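Local coordinates for protein histidine acid phosphatase (Hafnia alvei, PDB 4ARU) that belongs to branch 2 of the histidine phosphatase superfamily, whose members are built round a mixed beta sheet flanked by helices, at residues 270-275 against 312-317; 275-279 against 402-406; 12-16 against 278-283; 351-356 against 374-379. All blocks are in the same frame, centred on the assembly; numbering follows the deposited sequence. Where two conformers were deposited one is given.

Interaction 1 (270-275 against 312-317); sequences NGTPLL and NISGML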
loop_
_atom_site.group_PDB
_atom_site.type_symbol
_atom_site.label_atom_id
_atom_site.label_comp_id
_atom_site.label_asym_id
_atom_site.label_seq_id
_atom_site.Cartn_x
_atom_site.Cartn_y
_atom_site.Cartn_z
ATOM N N ASN A 270 2.217 13.939 0.577
ATOM C CA ASN A 270 1.247 13.016 1.165
ATOM C C ASN A 270 1.873 12.099 2.196
ATOM O O ASN A 270 1.152 11.562 3.049
ATOM C CB ASN A 270 0.556 12.219 0.074
ATOM C CG ASN A 270 -0.368 13.068 -0.786
ATOM O OD1 ASN A 270 -1.421 13.473 -0.344
ATOM N ND2 ASN A 270 0.037 13.351 -2.025
ATOM N N GLY A 271 3.203 11.940 2.129
ATOM C CA GLY A 271 3.920 10.950 2.896
ATOM C C GLY A 271 4.790 11.425 4.031
ATOM O O GLY A 271 5.332 10.599 4.764
ATOM N N THR A 272 4.974 12.718 4.156
ATOM C CA THR A 272 5.886 13.267 5.172
ATOM C C THR A 272 5.496 12.810 6.589
ATOM O O THR A 272 6.353 12.309 7.319
ATOM C CB THR A 272 6.113 14.777 5.008
ATOM O OG1 THR A 272 7.017 14.953 3.904
ATOM C CG2 THR A 272 6.737 15.357 6.180
ATOM N N PRO A 273 4.227 12.978 6.994
ATOM C CA PRO A 273 3.918 12.530 8.348
ATOM C C PRO A 273 4.230 11.080 8.597
ATOM O O PRO A 273 4.774 10.738 9.672
ATOM C CB PRO A 273 2.420 12.849 8.474
ATOM C CG PRO A 273 2.300 14.117 7.655
ATOM C CD PRO A 273 3.161 13.817 6.423
ATOM N N LEU A 274 3.913 10.217 7.680
ATOM C CA LEU A 274 4.173 8.816 7.899
ATOM C C LEU A 274 5.651 8.517 7.941
ATOM O O LEU A 274 6.121 7.726 8.778
ATOM C CB LEU A 274 3.465 7.937 6.854
ATOM C CG LEU A 274 2.017 7.528 7.113
ATOM C CD1 LEU A 274 1.416 6.910 5.862
ATOM C CD2 LEU A 274 1.983 6.557 8.285
ATOM N N LEU A 275 6.408 9.096 7.019
ATOM C CA LEU A 275 7.843 8.801 7.013
ATOM C C LEU A 275 8.477 9.318 8.299
ATOM O O LEU A 275 9.339 8.624 8.889
ATOM C CB LEU A 275 8.546 9.353 5.773
ATOM C CG LEU A 275 10.004 8.874 5.614
ATOM C CD1 LEU A 275 10.055 7.397 5.421
ATOM C CD2 LEU A 275 10.635 9.586 4.429
ATOM N N ASN A 312 3.596 6.223 -1.619
ATOM C CA ASN A 312 4.240 7.484 -1.262
ATOM C C ASN A 312 5.589 7.259 -0.565
ATOM O O ASN A 312 6.579 7.892 -0.871
ATOM C CB ASN A 312 3.382 8.305 -0.289
ATOM C CG ASN A 312 2.060 8.812 -0.865
ATOM O OD1 ASN A 312 1.138 9.090 -0.061
ATOM N ND2 ASN A 312 1.941 9.019 -2.163
ATOM N N ILE A 313 5.610 6.348 0.392
ATOM C CA ILE A 313 6.834 6.059 1.154
ATOM C C ILE A 313 7.874 5.493 0.215
ATOM O O ILE A 313 9.044 5.868 0.295
ATOM C CB ILE A 313 6.534 5.120 2.335
ATOM C CG1 ILE A 313 5.644 5.846 3.347
ATOM C CG2 ILE A 313 7.823 4.551 2.931
ATOM C CD1 ILE A 313 6.277 7.006 4.014
ATOM N N SER A 314 7.453 4.623 -0.693
ATOM C CA SER A 314 8.391 4.085 -1.682
ATOM C C SER A 314 8.996 5.195 -2.536
ATOM O O SER A 314 10.173 5.170 -2.804
ATOM C CB SER A 314 7.718 2.977 -2.453
ATOM O OG SER A 314 6.995 3.443 -3.494
ATOM N N GLY A 315 8.206 6.163 -2.979
ATOM C CA GLY A 315 8.733 7.251 -3.773
ATOM C C GLY A 315 9.692 8.134 -2.999
ATOM O O GLY A 315 10.734 8.554 -3.533
ATOM N N MET A 316 9.376 8.423 -1.731
ATOM C CA MET A 316 10.242 9.257 -0.897
ATOM C C MET A 316 11.613 8.619 -0.672
ATOM O O MET A 316 12.617 9.328 -0.683
ATOM C CB MET A 316 9.610 9.565 0.455
ATOM C CG MET A 316 8.368 10.397 0.354
ATOM S SD MET A 316 7.646 10.751 1.969
ATOM C CE MET A 316 8.696 12.017 2.528
ATOM N N LEU A 317 11.625 7.300 -0.473
ATOM C CA LEU A 317 12.851 6.538 -0.210
ATOM C C LEU A 317 13.474 5.950 -1.496
ATOM O O LEU A 317 14.575 5.368 -1.432
ATOM C CB LEU A 317 12.587 5.425 0.803
ATOM C CG LEU A 317 12.355 5.911 2.239
ATOM C CD1 LEU A 317 11.941 4.779 3.135
ATOM C CD2 LEU A 317 13.518 6.696 2.815
HETATM O O HOH W 1 1.175 8.728 2.680
#
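Gly271 and Asn312 bring their CA atoms within 5.4 Å, where the helical segments 270-275 and 312-317 cross almost at right angles (-86°), their axes 9.0 Å apart. The glycine lets Met316 lie against bare backbone: Met316 SD is 3.6 Å from Gly271 C. Bent at its third torsion (78°), the methionine then brings Met316 CE to Leu275 CD2, 3.6 Å away, so that the two side chains meet tip to tip, and CE also passes near Thr272 OG1, itself hydrogen-bonded to Lys268 O. Leu275 uses its other branch as well, CD1 resting against Leu317 CD1, while its CB packs on Ile313 CD1 at 3.7 Å. At the polar end the link is indirect: one water donates to both Asn270 O and Asn312 OD1 (2.9 and 2.8 Å), and Asn312 ND2 is held by Ser261 O. The result is an apolar core of Leu275, Ile313, Met316 and Leu317 with a single water-mediated link at its polar edge. Around it, Ile313 and Leu317 continue onto Phe338 of strand 335-342, and helix 395-405 covers Leu275 and Met316 through Ser405, so the crossing is wedged between the sheet and the C-terminal helix.

Interaction 2 (275-279 against 402-406); sequences LQTIA and VSHSV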
loop_
_atom_site.group_PDB
_atom_site.type_symbol
_atom_site.label_atom_id
_atom_site.label_comp_id
_atom_site.label_asym_id
_atom_site.label_seq_id
_atom_site.Cartn_x
_atom_site.Cartn_y
_atom_site.Cartn_z
ATOM N N LEU A 275 6.408 9.096 7.019
ATOM C CA LEU A 275 7.843 8.801 7.013
ATOM C C LEU A 275 8.477 9.318 8.299
ATOM O O LEU A 275 9.339 8.624 8.889
ATOM C CB LEU A 275 8.546 9.353 5.773
ATOM C CG LEU A 275 10.004 8.874 5.614
ATOM C CD1 LEU A 275 10.055 7.397 5.421
ATOM C CD2 LEU A 275 10.635 9.586 4.429
ATOM N N GLN A 276 8.095 10.503 8.760
ATOM C CA GLN A 276 8.652 10.993 10.006
ATOM C C GLN A 276 8.296 10.063 11.174
ATOM O O GLN A 276 9.128 9.790 12.052
ATOM C CB GLN A 276 8.127 12.423 10.296
ATOM C CG GLN A 276 8.829 13.200 11.370
ATOM C CD GLN A 276 10.020 13.977 10.854
ATOM O OE1 GLN A 276 10.533 13.786 9.700
ATOM N NE2 GLN A 276 10.463 14.870 11.676
ATOM N N THR A 277 7.045 9.625 11.222
ATOM C CA THR A 277 6.572 8.723 12.264
ATOM C C THR A 277 7.347 7.396 12.275
ATOM O O THR A 277 7.793 6.919 13.324
ATOM C CB THR A 277 5.074 8.494 12.100
ATOM O OG1 THR A 277 4.420 9.741 12.325
ATOM C CG2 THR A 277 4.497 7.524 13.108
ATOM N N ILE A 278 7.522 6.835 11.091
ATOM C CA ILE A 278 8.271 5.578 10.942
ATOM C C ILE A 278 9.715 5.751 11.393
ATOM O O ILE A 278 10.248 4.966 12.214
ATOM C CB ILE A 278 8.217 5.089 9.473
ATOM C CG1 ILE A 278 6.808 4.624 9.151
ATOM C CG2 ILE A 278 9.221 3.959 9.238
ATOM C CD1 ILE A 278 6.483 4.471 7.693
ATOM N N ALA A 279 10.368 6.803 10.907
ATOM C CA ALA A 279 11.739 7.064 11.280
ATOM C C ALA A 279 11.895 7.262 12.785
ATOM O O ALA A 279 12.799 6.711 13.437
ATOM C CB ALA A 279 12.261 8.292 10.537
ATOM N N VAL A 402 15.793 10.405 5.289
ATOM C CA VAL A 402 14.482 10.881 5.653
ATOM C C VAL A 402 14.478 12.388 5.757
ATOM O O VAL A 402 13.582 13.050 5.210
ATOM C CB VAL A 402 14.006 10.204 6.953
ATOM C CG1 VAL A 402 12.732 10.860 7.465
ATOM C CG2 VAL A 402 13.809 8.721 6.670
ATOM N N SER A 403 15.452 12.965 6.452
ATOM C CA SER A 403 15.518 14.404 6.647
ATOM C C SER A 403 15.570 15.198 5.347
ATOM O O SER A 403 15.037 16.305 5.286
ATOM C CB SER A 403 16.677 14.757 7.555
ATOM O OG SER A 403 17.953 14.715 6.889
ATOM N N HIS A 404 16.173 14.614 4.314
ATOM C CA HIS A 404 16.266 15.262 3.002
ATOM C C HIS A 404 15.055 14.972 2.125
ATOM O O HIS A 404 14.801 15.695 1.173
ATOM C CB HIS A 404 17.556 14.843 2.284
ATOM C CG HIS A 404 18.785 15.508 2.824
ATOM N ND1 HIS A 404 18.867 16.868 3.036
ATOM C CD2 HIS A 404 20.008 15.006 3.139
ATOM C CE1 HIS A 404 20.065 17.170 3.510
ATOM N NE2 HIS A 404 20.776 16.056 3.582
ATOM N N SER A 405 14.264 13.939 2.422
ATOM C CA SER A 405 13.114 13.608 1.574
ATOM C C SER A 405 11.786 14.238 2.033
ATOM O O SER A 405 10.947 14.526 1.204
ATOM C CB SER A 405 12.909 12.105 1.423
ATOM O OG SER A 405 12.431 11.537 2.591
ATOM N N VAL A 406 11.683 14.554 3.309
ATOM C CA VAL A 406 10.455 15.143 3.820
ATOM C C VAL A 406 10.264 16.542 3.291
ATOM O O VAL A 406 11.218 17.258 2.917
ATOM C CB VAL A 406 10.391 15.119 5.363
ATOM C CG1 VAL A 406 10.276 13.674 5.863
ATOM C CG2 VAL A 406 11.535 15.893 5.959
#
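Leu275 and Val402 form the centre of a small, mainly apolar contact between helix 264-282 and the last turn of helix 395-405, in a partly buried layer near the C-terminal end of the chain. The two side chains reach toward each other tip to tip, with Leu275 CG 3.8 Å from Val402 CG1. The same valine methyl, Val402 CG1, also meets Ala279 CB at 4.0 Å, and so sits against two residues a turn apart on one side of helix 264-282. Leu275 CD2 lies 3.2 Å from Ser405 OG, a close carbon-oxygen approach. That hydroxyl, placed by a chi1 of 72° between the backbone N and the carbonyl carbon, turns back on its own helix, Ser405 OG donating to Val402 O at 3.2 Å. Val402 O also receives the backbone N-H groups of Ser405 and Val406, so three donors gather on one carbonyl as the helix ends. Beyond this turn the side chains of Val406 and Gln276 cross at about a right angle, CG1 of Val406 3.8 Å from OE1 of Gln276. The amide of Gln276 is bound elsewhere, NE2 to Thr287 O and OE1 to Gln411 NE2, which ties its helix to two loops. The arrangement is plain helix-to-helix packing, in which the closing turn of the C-terminal helix, with a serine hydroxyl bonded back to a main-chain carbonyl, lies against one of the helices flanking the central sheet.

Interaction 3 (12-16 against 278-283); sequences RVVIL and IAHALG. Unlike the reference sequence in segment 12-16: Arg12 (reference Lys).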
loop_
_atom_site.group_PDB
_atom_site.type_symbol
_atom_site.label_atom_id
_atom_site.label_comp_id
_atom_site.label_asym_id
_atom_site.label_seq_id
_atom_site.Cartn_x
_atom_site.Cartn_y
_atom_site.Cartn_z
ATOM N N ARG A 12 13.074 -3.721 17.249
ATOM C CA ARG A 12 11.678 -3.409 17.020
ATOM C C ARG A 12 11.358 -3.266 15.582
ATOM O O ARG A 12 12.252 -3.203 14.735
ATOM C CB ARG A 12 11.271 -2.188 17.765
ATOM C CG ARG A 12 12.129 -0.994 17.531
ATOM C CD ARG A 12 11.641 0.061 18.507
ATOM N NE ARG A 12 12.388 1.324 18.429
ATOM C CZ ARG A 12 13.511 1.600 19.066
ATOM N NH1 ARG A 12 14.122 0.682 19.817
ATOM N NH2 ARG A 12 14.049 2.808 18.904
ATOM N N VAL A 13 10.069 -3.235 15.293
ATOM C CA VAL A 13 9.549 -3.251 13.930
ATOM C C VAL A 13 8.469 -2.193 13.788
ATOM O O VAL A 13 7.698 -1.934 14.749
ATOM C CB VAL A 13 8.956 -4.635 13.604
ATOM C CG1 VAL A 13 8.411 -4.692 12.192
ATOM C CG2 VAL A 13 10.005 -5.700 13.780
ATOM N N VAL A 14 8.384 -1.623 12.597
ATOM C CA VAL A 14 7.294 -0.742 12.210
ATOM C C VAL A 14 6.749 -1.274 10.894
ATOM O O VAL A 14 7.501 -1.416 9.909
ATOM C CB VAL A 14 7.741 0.709 12.040
ATOM C CG1 VAL A 14 6.526 1.577 11.659
ATOM C CG2 VAL A 14 8.497 1.209 13.234
ATOM N N ILE A 15 5.467 -1.581 10.862
ATOM C CA ILE A 15 4.817 -2.170 9.741
ATOM C C ILE A 15 3.812 -1.187 9.167
ATOM O O ILE A 15 2.930 -0.741 9.902
ATOM C CB ILE A 15 4.071 -3.432 10.176
ATOM C CG1 ILE A 15 5.063 -4.410 10.852
ATOM C CG2 ILE A 15 3.360 -4.091 9.009
ATOM C CD1 ILE A 15 4.421 -5.642 11.435
ATOM N N LEU A 16 3.959 -0.812 7.909
ATOM C CA LEU A 16 2.994 0.054 7.222
ATOM C C LEU A 16 2.265 -0.852 6.258
ATOM O O LEU A 16 2.808 -1.301 5.232
ATOM C CB LEU A 16 3.701 1.227 6.495
ATOM C CG LEU A 16 2.722 2.030 5.652
ATOM C CD1 LEU A 16 1.651 2.719 6.495
ATOM C CD2 LEU A 16 3.448 3.080 4.854
ATOM N N ILE A 278 7.522 6.835 11.091
ATOM C CA ILE A 278 8.271 5.578 10.942
ATOM C C ILE A 278 9.715 5.751 11.393
ATOM O O ILE A 278 10.248 4.966 12.214
ATOM C CB ILE A 278 8.217 5.089 9.473
ATOM C CG1 ILE A 278 6.808 4.624 9.151
ATOM C CG2 ILE A 278 9.221 3.959 9.238
ATOM C CD1 ILE A 278 6.483 4.471 7.693
ATOM N N ALA A 279 10.368 6.803 10.907
ATOM C CA ALA A 279 11.739 7.064 11.280
ATOM C C ALA A 279 11.895 7.262 12.785
ATOM O O ALA A 279 12.799 6.711 13.437
ATOM C CB ALA A 279 12.261 8.292 10.537
ATOM N N HIS A 280 11.050 8.093 13.369
ATOM C CA HIS A 280 11.063 8.315 14.788
ATOM C C HIS A 280 10.900 6.997 15.572
ATOM O O HIS A 280 11.624 6.726 16.536
ATOM C CB HIS A 280 9.949 9.290 15.164
ATOM C CG HIS A 280 9.891 9.545 16.622
ATOM N ND1 HIS A 280 9.100 8.811 17.470
ATOM C CD2 HIS A 280 10.570 10.411 17.402
ATOM C CE1 HIS A 280 9.281 9.216 18.712
ATOM N NE2 HIS A 280 10.159 10.202 18.698
ATOM N N ALA A 281 10.003 6.143 15.091
ATOM C CA ALA A 281 9.711 4.859 15.772
ATOM C C ALA A 281 10.921 3.934 15.680
ATOM O O ALA A 281 11.122 3.097 16.557
ATOM C CB ALA A 281 8.523 4.187 15.200
ATOM N N LEU A 282 11.748 4.102 14.642
ATOM C CA LEU A 282 12.949 3.282 14.452
ATOM C C LEU A 282 14.140 3.797 15.220
ATOM O O LEU A 282 15.177 3.125 15.277
ATOM C CB LEU A 282 13.280 3.174 12.969
ATOM C CG LEU A 282 12.287 2.436 12.098
ATOM C CD1 LEU A 282 12.508 2.714 10.615
ATOM C CD2 LEU A 282 12.359 0.943 12.330
ATOM N N GLY A 283 14.007 5.000 15.764
ATOM C CA GLY A 283 15.044 5.588 16.613
ATOM C C GLY A 283 15.705 6.867 16.098
ATOM O O GLY A 283 16.629 7.351 16.741
HETATM O O HOH W 2 12.130 4.963 18.798
#
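Arg12 starts with CG between its backbone N and carbonyl carbon (chi1 53°) and then runs fully extended to NE, a course that carries the guanidinium from strand 12-16 to the C-terminal end of helix 264-282. There Arg12 NE donates to Ala281 O at 2.9 Å in a nearly straight bond (168° at the hydrogen). The oxygen lies at the guanidinium edge, in its plane, and the donor approaches nearly along the C=O axis. A water donates to His280 O at 2.9 Å and makes weak bonds with Arg12 NH2 and Ala281 O. The helix dipole would probably favour a positive charge at this carbonyl end, although Arg340 brings a second one close. Two residues along the strand, Val14 divides its branches: CG2 packs on Ala281 CB at 3.6 Å and on Leu282 CD2 at 4.0 Å, while CG1 meets Ile278 CG1. Leu16 CD2 makes a looser contact with Ile278 CD1. Gly283, with positive phi, closes the helix in a Schellman motif, and Leu282 O is taken by Arg340 NH1 of strand 335-342. Strand and helix run nearly antiparallel, at 166°, as a helix layered on a central strand of the sheet, an arrangement in keeping with the alpha/beta architecture of histidine phosphatases.

Interaction 4 (351-356 against 374-379); sequences SVNMVY and AGSVRL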
loop_
_atom_site.group_PDB
_atom_site.type_symbol
_atom_site.label_atom_id
_atom_site.label_comp_id
_atom_site.label_asym_id
_atom_site.label_seq_id
_atom_site.Cartn_x
_atom_site.Cartn_y
_atom_site.Cartn_z
ATOM N N SER A 351 16.477 -2.393 8.154
ATOM C CA SER A 351 16.175 -3.218 6.989
ATOM C C SER A 351 14.724 -2.949 6.565
ATOM O O SER A 351 13.876 -2.664 7.424
ATOM C CB SER A 351 16.318 -4.694 7.362
ATOM O OG SER A 351 16.359 -5.522 6.218
ATOM N N VAL A 352 14.435 -3.084 5.286
ATOM C CA VAL A 352 13.053 -2.910 4.809
ATOM C C VAL A 352 12.681 -4.054 3.894
ATOM O O VAL A 352 13.399 -4.372 2.968
ATOM C CB VAL A 352 12.816 -1.559 4.095
ATOM C CG1 VAL A 352 11.344 -1.251 4.004
ATOM C CG2 VAL A 352 13.529 -0.432 4.737
ATOM N N ASN A 353 11.547 -4.680 4.178
ATOM C CA ASN A 353 10.998 -5.722 3.310
ATOM C C ASN A 353 9.571 -5.408 2.932
ATOM O O ASN A 353 8.838 -4.834 3.724
ATOM C CB ASN A 353 10.990 -7.092 3.996
ATOM C CG ASN A 353 12.388 -7.707 4.102
ATOM O OD1 ASN A 353 13.195 -7.229 4.874
ATOM N ND2 ASN A 353 12.651 -8.761 3.338
ATOM N N MET A 354 9.183 -5.811 1.740
ATOM C CA MET A 354 7.774 -5.841 1.362
ATOM C C MET A 354 7.279 -7.234 1.637
ATOM O O MET A 354 7.746 -8.159 1.003
ATOM C CB MET A 354 7.562 -5.480 -0.110
ATOM C CG MET A 354 6.131 -5.206 -0.490
ATOM S SD MET A 354 5.456 -3.696 0.334
ATOM C CE MET A 354 3.818 -4.077 -0.292
ATOM N N VAL A 355 6.309 -7.361 2.542
ATOM C CA VAL A 355 5.803 -8.688 2.951
ATOM C C VAL A 355 4.342 -8.780 2.530
ATOM O O VAL A 355 3.591 -7.810 2.688
ATOM C CB VAL A 355 5.947 -8.864 4.473
ATOM C CG1 VAL A 355 5.411 -10.218 4.950
ATOM C CG2 VAL A 355 7.414 -8.739 4.870
ATOM N N TYR A 356 3.975 -9.885 1.920
ATOM C CA TYR A 356 2.695 -9.988 1.198
ATOM C C TYR A 356 2.260 -11.396 0.943
ATOM O O TYR A 356 3.063 -12.314 0.970
ATOM C CB TYR A 356 2.832 -9.253 -0.139
ATOM C CG TYR A 356 3.799 -9.971 -1.050
ATOM C CD1 TYR A 356 5.174 -9.840 -0.903
ATOM C CD2 TYR A 356 3.346 -10.865 -2.053
ATOM C CE1 TYR A 356 6.047 -10.483 -1.738
ATOM C CE2 TYR A 356 4.215 -11.553 -2.847
ATOM C CZ TYR A 356 5.588 -11.381 -2.659
ATOM O OH TYR A 356 6.458 -12.076 -3.443
ATOM N N ALA A 374 4.576 -16.263 3.957
ATOM C CA ALA A 374 4.216 -15.121 3.085
ATOM C C ALA A 374 5.393 -14.804 2.171
ATOM O O ALA A 374 6.554 -15.110 2.469
ATOM C CB ALA A 374 3.858 -13.930 3.919
ATOM N N GLY A 375 5.100 -14.147 1.066
ATOM C CA GLY A 375 6.138 -13.580 0.223
ATOM C C GLY A 375 6.838 -12.466 0.952
ATOM O O GLY A 375 6.283 -11.776 1.821
ATOM N N SER A 376 8.113 -12.281 0.616
ATOM C CA SER A 376 8.885 -11.187 1.200
ATOM C C SER A 376 9.973 -10.808 0.212
ATOM O O SER A 376 10.657 -11.678 -0.298
ATOM C CB SER A 376 9.470 -11.574 2.573
ATOM O OG SER A 376 10.179 -10.516 3.219
ATOM N N VAL A 377 10.117 -9.512 -0.044
ATOM C CA VAL A 377 11.168 -8.991 -0.910
ATOM C C VAL A 377 11.982 -8.006 -0.087
ATOM O O VAL A 377 11.435 -7.041 0.450
ATOM C CB VAL A 377 10.583 -8.305 -2.151
ATOM C CG1 VAL A 377 11.678 -7.652 -2.975
ATOM C CG2 VAL A 377 9.854 -9.334 -3.000
ATOM N N ARG A 378 13.282 -8.227 0.002
ATOM C CA ARG A 378 14.172 -7.325 0.691
ATOM C C ARG A 378 14.452 -6.136 -0.230
ATOM O O ARG A 378 14.776 -6.317 -1.405
ATOM C CB ARG A 378 15.476 -8.046 1.029
ATOM C CG ARG A 378 16.208 -7.405 2.190
ATOM C CD ARG A 378 17.170 -8.373 2.861
ATOM N NE ARG A 378 18.174 -8.863 1.933
ATOM C CZ ARG A 378 19.049 -9.845 2.175
ATOM N NH1 ARG A 378 19.057 -10.484 3.340
ATOM N NH2 ARG A 378 19.942 -10.178 1.247
ATOM N N LEU A 379 14.359 -4.936 0.294
ATOM C CA LEU A 379 14.465 -3.716 -0.501
ATOM C C LEU A 379 15.778 -2.973 -0.398
ATOM O O LEU A 379 16.360 -2.745 0.679
ATOM C CB LEU A 379 13.326 -2.751 -0.116
ATOM C CG LEU A 379 11.930 -3.377 -0.245
ATOM C CD1 LEU A 379 10.861 -2.370 0.213
ATOM C CD2 LEU A 379 11.632 -3.785 -1.663
HETATM O O HOH W 3 16.493 -3.642 3.430
HETATM O O HOH W 4 8.422 -13.725 -2.427
#
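Tyr356 and Gly375 make a tightly packed part of this antiparallel strand pairing: Gly375 CA lies over one face of the Tyr356 ring, 3.9 Å from its centroid, in a CH-pi contact. With CG between the backbone N and the carbonyl carbon (chi1 67°), the tyrosine ring folds across the neighbouring strand. The ring also touches Val377 through CE1, and its hydroxyl is bonded to Pro324 O and accepts a hydrogen bond from a water. Beside this end Met354 and Val377 form a hydrogen-bonded pair, N to O at 2.9 Å in both directions, and Tyr356 N donates to Gly375 O. The return bond from Gly375 N to Tyr356 O is weak, bent to 125° at the hydrogen. Past the Asn353-Arg378 pair the ladder continues as Leu379 N donates to Val352 O at 2.9 Å, while Leu379 CD1 packs on Val352 CG1.

On the face carrying Asn353, Val355, Ser376 and Arg378, the looser part is the polar one. Asn353 ND2 makes a weak bond to Ser376 OG (3.0 Å), and its amide lies beside the aliphatic start of Arg378, whose side chain is exposed. Val355 CG2 approaches Ser376 OG at 3.7 Å, and its CG1 packs on Ala374 CB. Residues of helix 51-70, among them Arg67 and Met60, cover part of this side. Main-chain bonding therefore fixes the register, whereas the side chains differ by face: an aromatic-glycine and aliphatic surface on one, and on the other the Val355-Ala374 packing beside a weak amide-hydroxyl bond and an exposed arginine.

In the fold
Interactions 1, 2 and 3 follow one another along helix 264-282, which meets helix 307-317, then helix 395-405, then strand 9-18. Interactions 1 and 2 share Leu275, with centres about 7 Å apart; interaction 3 lies about 11 Å from the centre of interaction 2 and touches interaction 1 where Leu16 packs on Ile313 and Leu274. Interaction 4 touches none of them, its centre about 15 Å from that of interaction 3, but both reach the same mixed sheet. In sequence, 351-356 and 374-379 fall inside the loop closed by interaction 2. One helix thus joins the N-terminal strand to the C-terminal helix, uniting distant parts of the chain round the sheet.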